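Multicopper oxidase (Arthrobacter sp. FB24, PDB 3GDC) probably oxidises phenolic or similar substrates at a mononuclear copper and passes the electrons to a copper cluster that reduces dioxygen to water, as in laccases. Local coordinates at residues Leu204-Leu209 against Arg253-Leu258; Phe228-Thr233 against Asp244-Val249. All blocks are in the same frame, centred on the assembly; numbering follows the deposited sequence.

Contact 1. Residues Leu204-Leu209 against Arg253-Leu258; sequences LVRIHL and RGILEL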
ATOM      1  N   LEU A 204     -24.783 -10.070  -8.939  1.00 21.67           N
ATOM      2  CA  LEU A 204     -23.955  -9.138  -8.177  1.00 20.91           C
ATOM      3  C   LEU A 204     -23.398  -9.775  -6.903  1.00 20.31           C
ATOM      4  O   LEU A 204     -24.145 -10.066  -5.959  1.00 20.72           O
ATOM      5  CB  LEU A 204     -24.730  -7.869  -7.832  1.00 21.31           C
ATOM      6  CG  LEU A 204     -23.910  -6.773  -7.145  1.00 21.41           C
ATOM      7  CD1 LEU A 204     -22.747  -6.309  -8.014  1.00 21.99           C
ATOM      8  CD2 LEU A 204     -24.825  -5.597  -6.811  1.00 22.84           C
ATOM      9  N   VAL A 205     -22.084  -9.983  -6.888  1.00 19.58           N
ATOM     10  CA  VAL A 205     -21.389 -10.566  -5.744  1.00 18.44           C
ATOM     11  C   VAL A 205     -20.724  -9.429  -4.958  1.00 17.74           C
ATOM     12  O   VAL A 205     -20.046  -8.596  -5.548  1.00 17.58           O
ATOM     13  CB  VAL A 205     -20.338 -11.607  -6.205  1.00 18.49           C
ATOM     14  CG1 VAL A 205     -19.499 -12.111  -5.013  1.00 19.35           C
ATOM     15  CG2 VAL A 205     -21.018 -12.770  -6.939  1.00 19.44           C
ATOM     16  N   ARG A 206     -20.946  -9.387  -3.640  1.00 17.00           N
ATOM     17  CA  ARG A 206     -20.386  -8.353  -2.783  1.00 15.81           C
ATOM     18  C   ARG A 206     -19.565  -9.035  -1.686  1.00 16.03           C
ATOM     19  O   ARG A 206     -20.089  -9.828  -0.899  1.00 15.45           O
ATOM     20  CB  ARG A 206     -21.500  -7.476  -2.164  1.00 16.36           C
ATOM     21  CG  ARG A 206     -21.024  -6.427  -1.169  1.00 16.35           C
ATOM     22  CD  ARG A 206     -22.151  -5.459  -0.739  1.00 17.07           C
ATOM     23  NE  ARG A 206     -22.647  -4.689  -1.882  1.00 18.62           N
ATOM     24  CZ  ARG A 206     -23.930  -4.391  -2.104  1.00 19.94           C
ATOM     25  NH1 ARG A 206     -24.865  -4.783  -1.254  1.00 21.25           N
ATOM     26  NH2 ARG A 206     -24.269  -3.698  -3.189  1.00 20.38           N
ATOM     27  N   ILE A 207     -18.279  -8.722  -1.647  1.00 14.67           N
ATOM     28  CA  ILE A 207     -17.373  -9.350  -0.697  1.00 14.15           C
ATOM     29  C   ILE A 207     -16.856  -8.310   0.293  1.00 13.61           C
ATOM     30  O   ILE A 207     -16.332  -7.273  -0.105  1.00 13.90           O
ATOM     31  CB  ILE A 207     -16.156  -9.995  -1.425  1.00 14.35           C
ATOM     32  CG1 ILE A 207     -16.616 -10.973  -2.511  1.00 14.77           C
ATOM     33  CG2 ILE A 207     -15.219 -10.682  -0.405  1.00 14.42           C
ATOM     34  CD1 ILE A 207     -15.482 -11.405  -3.475  1.00 15.51           C
ATOM     35  N   HIS A 208     -16.981  -8.612   1.579  1.00 12.74           N
ATOM     36  CA  HIS A 208     -16.330  -7.821   2.612  1.00 12.75           C
ATOM     37  C   HIS A 208     -14.968  -8.448   2.899  1.00 12.45           C
ATOM     38  O   HIS A 208     -14.894  -9.502   3.523  1.00 12.63           O
ATOM     39  CB  HIS A 208     -17.189  -7.803   3.874  1.00 13.65           C
ATOM     40  CG  HIS A 208     -18.541  -7.223   3.634  1.00 13.22           C
ATOM     41  ND1 HIS A 208     -18.798  -5.873   3.719  1.00 15.59           N
ATOM     42  CD2 HIS A 208     -19.698  -7.806   3.241  1.00 15.34           C
ATOM     43  CE1 HIS A 208     -20.065  -5.651   3.416  1.00 16.68           C
ATOM     44  NE2 HIS A 208     -20.630  -6.806   3.111  1.00 16.80           N
ATOM     45  N   LEU A 209     -13.904  -7.781   2.462  1.00 12.67           N
ATOM     46  CA  LEU A 209     -12.544  -8.337   2.578  1.00 12.80           C
ATOM     47  C   LEU A 209     -11.775  -7.631   3.666  1.00 12.99           C
ATOM     48  O   LEU A 209     -11.607  -6.413   3.604  1.00 12.99           O
ATOM     49  CB  LEU A 209     -11.791  -8.170   1.250  1.00 13.39           C
ATOM     50  CG  LEU A 209     -10.354  -8.702   1.241  1.00 14.25           C
ATOM     51  CD1 LEU A 209     -10.379 -10.213   1.225  1.00 13.14           C
ATOM     52  CD2 LEU A 209      -9.638  -8.155   0.011  1.00 15.25           C
ATOM     53  N   ARG A 253      -9.474  -2.851   5.223  1.00 15.13           N
ATOM     54  CA  ARG A 253     -10.579  -3.706   4.809  1.00 14.39           C
ATOM     55  C   ARG A 253     -11.434  -2.908   3.848  1.00 13.86           C
ATOM     56  O   ARG A 253     -11.275  -1.689   3.738  1.00 14.05           O
ATOM     57  CB  ARG A 253     -11.383  -4.235   6.014  1.00 13.85           C
ATOM     58  CG  ARG A 253     -12.242  -3.202   6.760  1.00 14.77           C
ATOM     59  CD  ARG A 253     -11.397  -2.339   7.680  1.00 16.14           C
ATOM     60  NE  ARG A 253     -12.222  -1.447   8.504  1.00 13.58           N
ATOM     61  CZ  ARG A 253     -11.740  -0.531   9.339  1.00 16.37           C
ATOM     62  NH1 ARG A 253     -10.428  -0.370   9.495  1.00 16.13           N
ATOM     63  NH2 ARG A 253     -12.583   0.232  10.031  1.00 14.55           N
ATOM     64  N   GLY A 254     -12.313  -3.586   3.122  1.00 12.95           N
ATOM     65  CA  GLY A 254     -13.153  -2.901   2.145  1.00 13.38           C
ATOM     66  C   GLY A 254     -14.167  -3.823   1.516  1.00 13.75           C
ATOM     67  O   GLY A 254     -14.234  -5.010   1.848  1.00 14.31           O
ATOM     68  N   ILE A 255     -14.961  -3.271   0.608  1.00 13.94           N
ATOM     69  CA  ILE A 255     -15.944  -4.049  -0.117  1.00 14.23           C
ATOM     70  C   ILE A 255     -15.516  -4.183  -1.570  1.00 14.63           C
ATOM     71  O   ILE A 255     -15.102  -3.195  -2.185  1.00 14.74           O
ATOM     72  CB  ILE A 255     -17.349  -3.404  -0.052  1.00 14.34           C
ATOM     73  CG1 ILE A 255     -17.794  -3.295   1.411  1.00 13.89           C
ATOM     74  CG2 ILE A 255     -18.340  -4.206  -0.892  1.00 15.38           C
ATOM     75  CD1 ILE A 255     -19.105  -2.516   1.622  1.00 15.78           C
ATOM     76  N   LEU A 256     -15.601  -5.407  -2.095  1.00 15.43           N
ATOM     77  CA  LEU A 256     -15.431  -5.644  -3.526  1.00 16.44           C
ATOM     78  C   LEU A 256     -16.783  -6.005  -4.116  1.00 16.82           C
ATOM     79  O   LEU A 256     -17.528  -6.792  -3.524  1.00 16.77           O
ATOM     80  CB  LEU A 256     -14.453  -6.786  -3.827  1.00 16.87           C
ATOM     81  CG  LEU A 256     -13.337  -7.334  -2.934  1.00 20.07           C
ATOM     82  CD1 LEU A 256     -12.230  -7.901  -3.810  1.00 18.95           C
ATOM     83  CD2 LEU A 256     -12.766  -6.374  -1.904  1.00 19.96           C
ATOM     84  N   GLU A 257     -17.090  -5.449  -5.281  1.00 17.19           N
ATOM     85  CA  GLU A 257     -18.325  -5.778  -5.988  1.00 18.42           C
ATOM     86  C   GLU A 257     -18.022  -6.204  -7.411  1.00 18.38           C
ATOM     87  O   GLU A 257     -17.289  -5.511  -8.130  1.00 18.31           O
ATOM     88  CB  GLU A 257     -19.289  -4.589  -6.004  1.00 18.39           C
ATOM     89  CG  GLU A 257     -19.774  -4.162  -4.625  1.00 20.91           C
ATOM     90  CD  GLU A 257     -20.971  -3.219  -4.686  1.00 21.50           C
ATOM     91  OE1 GLU A 257     -21.390  -2.856  -5.804  1.00 25.75           O
ATOM     92  OE2 GLU A 257     -21.492  -2.852  -3.606  1.00 26.39           O
ATOM     93  N   LEU A 258     -18.562  -7.348  -7.809  1.00 18.34           N
ATOM     94  CA  LEU A 258     -18.435  -7.775  -9.196  1.00 19.81           C
ATOM     95  C   LEU A 258     -19.567  -8.669  -9.692  1.00 19.74           C
ATOM     96  O   LEU A 258     -20.344  -9.200  -8.909  1.00 18.99           O
ATOM     97  CB  LEU A 258     -17.078  -8.449  -9.424  1.00 19.97           C
ATOM     98  CG  LEU A 258     -16.808  -9.833  -8.837  1.00 21.73           C
ATOM     99  CD1 LEU A 258     -15.542 -10.356  -9.496  1.00 23.04           C
ATOM    100  CD2 LEU A 258     -16.625  -9.781  -7.333  1.00 23.05           C
TER
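Arg206 and Glu257 lie side by side across two antiparallel strands, their side chains pointing the same way from a non-hydrogen-bonded pair. The arginine turns its NE edge to the carboxylate and grips a single oxygen: NE and NH2 of Arg206 lie 2.8 and 2.9 Å from OE2 of Glu257. Both nitrogens reach that oxygen from the same face, well above the carboxylate plane, and the two planes stand 41° apart, so this salt bridge is side-on but not coplanar. A bend at chi3 of Arg206 (-63°) swings the guanidinium over to its neighbour, while NH2 is also held by the backbone O of Pro159. A leucine in place of Arg206 would probably leave the Glu257 carboxylate without its charged mate and Pro159 O without this donor.

On the same face, CG of Arg206 rests 3.5 Å from CG2 of Ile255, whose other branch runs alongside the His208 ring, CG1 meeting ND1 at 3.6 Å. The ring is fixed at both nitrogens, by Thr128 at ND1 and Glu164 at NE2. The reverse face is aliphatic: CD2 of Leu256 approaches CB of Leu209 at 3.8 Å, and CD2 of Leu258 lies near Val205 CB and Ile207 CD1. Paired backbone bonds at Val205-Leu258, Ile207-Leu256 and Leu209-Gly254 fix the register that puts these side chains opposite one another; Val205 N to Leu258 O measures 2.8 Å.

Strands 205-211 and 253-258 form the middle of a six-stranded cupredoxin-type sheet, with strand 163-172 beside the former and strand 228-232, through Phe228 and Tyr230, beside the latter.

Contact 2. Residues Phe228-Thr233 against Asp244-Val249; sequences FHYYPT and DTISQV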
ATOM      1  N   PHE A 228     -13.298  -5.901 -10.300  1.00 16.36           N
ATOM      2  CA  PHE A 228     -14.273  -5.516  -9.278  1.00 16.19           C
ATOM      3  C   PHE A 228     -14.168  -4.034  -8.974  1.00 16.33           C
ATOM      4  O   PHE A 228     -13.110  -3.433  -9.171  1.00 16.28           O
ATOM      5  CB  PHE A 228     -14.082  -6.343  -7.994  1.00 15.63           C
ATOM      6  CG  PHE A 228     -12.664  -6.378  -7.487  1.00 14.55           C
ATOM      7  CD1 PHE A 228     -12.179  -5.363  -6.667  1.00 13.65           C
ATOM      8  CD2 PHE A 228     -11.820  -7.451  -7.809  1.00 14.06           C
ATOM      9  CE1 PHE A 228     -10.868  -5.379  -6.193  1.00 14.64           C
ATOM     10  CE2 PHE A 228     -10.515  -7.480  -7.330  1.00 13.90           C
ATOM     11  CZ  PHE A 228     -10.042  -6.440  -6.515  1.00 14.40           C
ATOM     12  N   HIS A 229     -15.270  -3.445  -8.500  1.00 15.93           N
ATOM     13  CA  HIS A 229     -15.219  -2.120  -7.913  1.00 16.37           C
ATOM     14  C   HIS A 229     -14.843  -2.266  -6.459  1.00 15.59           C
ATOM     15  O   HIS A 229     -15.335  -3.167  -5.780  1.00 16.26           O
ATOM     16  CB  HIS A 229     -16.559  -1.393  -8.052  1.00 16.37           C
ATOM     17  CG  HIS A 229     -16.792  -0.840  -9.424  1.00 17.84           C
ATOM     18  ND1 HIS A 229     -17.546  -1.493 -10.374  1.00 20.55           N
ATOM     19  CD2 HIS A 229     -16.328   0.284 -10.017  1.00 19.33           C
ATOM     20  CE1 HIS A 229     -17.556  -0.782 -11.489  1.00 20.80           C
ATOM     21  NE2 HIS A 229     -16.824   0.302 -11.298  1.00 21.77           N
ATOM     22  N   TYR A 230     -13.943  -1.413  -5.989  1.00 14.97           N
ATOM     23  CA  TYR A 230     -13.481  -1.507  -4.615  1.00 14.82           C
ATOM     24  C   TYR A 230     -13.863  -0.270  -3.802  1.00 15.04           C
ATOM     25  O   TYR A 230     -13.675   0.864  -4.253  1.00 15.18           O
ATOM     26  CB  TYR A 230     -11.968  -1.739  -4.562  1.00 15.74           C
ATOM     27  CG  TYR A 230     -11.439  -1.923  -3.168  1.00 15.06           C
ATOM     28  CD1 TYR A 230     -11.781  -3.048  -2.411  1.00 14.38           C
ATOM     29  CD2 TYR A 230     -10.589  -0.984  -2.601  1.00 13.67           C
ATOM     30  CE1 TYR A 230     -11.289  -3.220  -1.121  1.00 16.12           C
ATOM     31  CE2 TYR A 230     -10.089  -1.154  -1.316  1.00 14.64           C
ATOM     32  CZ  TYR A 230     -10.439  -2.265  -0.586  1.00 15.35           C
ATOM     33  OH  TYR A 230      -9.956  -2.424   0.689  1.00 16.79           O
ATOM     34  N   TYR A 231     -14.396  -0.512  -2.609  1.00 14.19           N
ATOM     35  CA  TYR A 231     -14.830   0.544  -1.703  1.00 15.20           C
ATOM     36  C   TYR A 231     -14.055   0.424  -0.402  1.00 14.43           C
ATOM     37  O   TYR A 231     -14.421  -0.396   0.440  1.00 14.74           O
ATOM     38  CB  TYR A 231     -16.323   0.409  -1.377  1.00 15.99           C
ATOM     39  CG  TYR A 231     -17.259   0.411  -2.553  1.00 16.21           C
ATOM     40  CD1 TYR A 231     -18.049   1.524  -2.824  1.00 18.21           C
ATOM     41  CD2 TYR A 231     -17.396  -0.711  -3.367  1.00 16.01           C
ATOM     42  CE1 TYR A 231     -18.920   1.530  -3.889  1.00 18.43           C
ATOM     43  CE2 TYR A 231     -18.280  -0.720  -4.448  1.00 17.74           C
ATOM     44  CZ  TYR A 231     -19.032   0.405  -4.697  1.00 18.84           C
ATOM     45  OH  TYR A 231     -19.910   0.419  -5.744  1.00 19.27           O
ATOM     46  N   PRO A 232     -12.973   1.212  -0.246  1.00 14.88           N
ATOM     47  CA  PRO A 232     -12.107   1.128   0.933  1.00 14.78           C
ATOM     48  C   PRO A 232     -12.907   1.369   2.208  1.00 14.92           C
ATOM     49  O   PRO A 232     -13.639   2.355   2.291  1.00 14.70           O
ATOM     50  CB  PRO A 232     -11.090   2.261   0.731  1.00 16.02           C
ATOM     51  CG  PRO A 232     -11.210   2.681  -0.670  1.00 15.80           C
ATOM     52  CD  PRO A 232     -12.502   2.201  -1.234  1.00 15.16           C
ATOM     53  N   THR A 233     -12.772   0.455   3.170  1.00 14.35           N
ATOM     54  CA  THR A 233     -13.487   0.484   4.456  1.00 15.10           C
ATOM     55  C   THR A 233     -15.026   0.402   4.314  1.00 14.47           C
ATOM     56  O   THR A 233     -15.742   0.436   5.323  1.00 14.75           O
ATOM     57  CB  THR A 233     -13.054   1.708   5.336  1.00 15.08           C
ATOM     58  OG1 THR A 233     -11.656   1.983   5.125  1.00 16.51           O
ATOM     59  CG2 THR A 233     -13.283   1.421   6.839  1.00 15.02           C
ATOM     60  N   ASP A 244      -8.416  -5.581 -10.669  1.00 16.50           N
ATOM     61  CA  ASP A 244      -8.419  -7.014 -10.374  1.00 16.66           C
ATOM     62  C   ASP A 244      -7.499  -7.400  -9.220  1.00 15.95           C
ATOM     63  O   ASP A 244      -7.461  -8.559  -8.836  1.00 15.15           O
ATOM     64  CB  ASP A 244      -8.080  -7.838 -11.624  1.00 16.79           C
ATOM     65  CG  ASP A 244      -6.723  -7.460 -12.233  1.00 18.27           C
ATOM     66  OD1 ASP A 244      -5.871  -6.915 -11.509  1.00 20.44           O
ATOM     67  OD2 ASP A 244      -6.525  -7.713 -13.432  1.00 20.21           O
ATOM     68  N   THR A 245      -6.757  -6.425  -8.692  1.00 16.04           N
ATOM     69  CA  THR A 245      -5.799  -6.650  -7.611  1.00 16.16           C
ATOM     70  C   THR A 245      -5.854  -5.478  -6.632  1.00 16.09           C
ATOM     71  O   THR A 245      -5.786  -4.327  -7.050  1.00 16.07           O
ATOM     72  CB  THR A 245      -4.350  -6.760  -8.150  1.00 16.60           C
ATOM     73  OG1 THR A 245      -4.279  -7.803  -9.127  1.00 18.66           O
ATOM     74  CG2 THR A 245      -3.364  -7.071  -7.027  1.00 16.96           C
ATOM     75  N   ILE A 246      -5.984  -5.775  -5.341  1.00 16.52           N
ATOM     76  CA  ILE A 246      -5.922  -4.725  -4.323  1.00 16.92           C
ATOM     77  C   ILE A 246      -5.039  -5.125  -3.158  1.00 16.49           C
ATOM     78  O   ILE A 246      -4.851  -6.318  -2.897  1.00 15.88           O
ATOM     79  CB  ILE A 246      -7.332  -4.298  -3.800  1.00 17.11           C
ATOM     80  CG1 ILE A 246      -8.142  -5.489  -3.290  1.00 17.99           C
ATOM     81  CG2 ILE A 246      -8.084  -3.512  -4.834  1.00 20.48           C
ATOM     82  CD1 ILE A 246      -8.150  -5.559  -1.785  1.00 21.34           C
ATOM     83  N   SER A 247      -4.521  -4.132  -2.440  1.00 16.15           N
ATOM     84  CA  SER A 247      -3.664  -4.399  -1.284  1.00 16.30           C
ATOM     85  C   SER A 247      -4.260  -3.814  -0.004  1.00 16.16           C
ATOM     86  O   SER A 247      -5.015  -2.825  -0.051  1.00 16.63           O
ATOM     87  CB  SER A 247      -2.261  -3.834  -1.517  1.00 17.19           C
ATOM     88  OG  SER A 247      -2.299  -2.417  -1.607  1.00 19.64           O
ATOM     89  N   GLN A 248      -3.918  -4.437   1.120  1.00 15.18           N
ATOM     90  CA  GLN A 248      -4.358  -4.007   2.443  1.00 15.12           C
ATOM     91  C   GLN A 248      -3.260  -4.280   3.458  1.00 14.93           C
ATOM     92  O   GLN A 248      -2.742  -5.390   3.523  1.00 15.61           O
ATOM     93  CB  GLN A 248      -5.608  -4.798   2.849  1.00 14.37           C
ATOM     94  CG  GLN A 248      -6.839  -4.570   1.963  1.00 14.72           C
ATOM     95  CD  GLN A 248      -8.032  -5.420   2.398  1.00 14.73           C
ATOM     96  OE1 GLN A 248      -7.875  -6.378   3.148  1.00 15.12           O
ATOM     97  NE2 GLN A 248      -9.226  -5.065   1.926  1.00 13.59           N
ATOM     98  N   VAL A 249      -2.911  -3.292   4.276  1.00 14.85           N
ATOM     99  CA  VAL A 249      -2.075  -3.571   5.439  1.00 14.64           C
ATOM    100  C   VAL A 249      -3.001  -4.103   6.536  1.00 14.53           C
ATOM    101  O   VAL A 249      -4.222  -4.106   6.372  1.00 14.55           O
ATOM    102  CB  VAL A 249      -1.333  -2.311   5.937  1.00 14.67           C
ATOM    103  CG1 VAL A 249      -0.462  -1.723   4.819  1.00 15.75           C
ATOM    104  CG2 VAL A 249      -2.344  -1.251   6.494  1.00 15.03           C
TER
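Packing between the two sheets of a beta sandwich is the nature of this contact: Phe228 and Tyr230, from strand 228-232 of one sheet, project into the interior against Ile246 and Gln248, from strand 245-249, outermost in the other sheet within this chain. The short segments run nearly in the same direction, 19° apart, but their axes come no closer than 9.3 Å, a spacing that side chains fill.

Ile246 touches both rings, and meets them differently. Its CG2 methyl approaches the rim of Phe228 in the ring plane, 3.6 Å from CE1, while the same methyl sits over one face of Tyr230, displaced toward the ring's rim. Its CD1 adds a contact of 4.0 Å to CE1 of Tyr230, and the two side chains cross at about a right angle. The first torsion of Phe228, 50°, places CG between the backbone N and the carbonyl carbon and carries the ring to the residue just ahead of strand 245-249, where CE2 of Phe228 lies 3.6 Å from the backbone C of Asp244.

At the other end the packing turns polar. The amide of Gln248 donates from NE2 to the Tyr230 hydroxyl, OH, at 3.0 Å, with the oxygen near the amide plane, although amide and phenol ring are inclined by 46°. NE2 also donates to Leu209 O, so this buried nitrogen has two acceptors. The carboxylate of Asp244, which takes a bond from Thr245 OG1, also forms a salt bridge, through OD1, with NH2 of Arg253 of the third subunit.

Behind the rings, Leu256 of strand 253-258 touches both Phe228 and Tyr230; Ile246 also rests on Phe221 of strand 218-223, and on Leu209 of strand 205-211.

How the contacts relate
Contacts 1 and 2, their centres about 8 Å apart, supply one strand pairing within a sheet and one packing between sheets of a cupredoxin-like sandwich. Contact 1 joins neighbouring strands of the six-stranded sheet; contact 2 spans from that sheet to the five-stranded one. Along the chain, contact 2 is nested inside the loop closed by contact 1, and strand 245-249 leads directly into strand 253-258, switching sheets. Strands 253-258 and 228-232 are also neighbours, with probable bonds from Tyr231 N to Ile255 O and from Thr233 N to Arg253 O. One residue of each contact takes part in a salt bridge to a neighbouring subunit, so both contacts border the interfaces of the three-chain assembly.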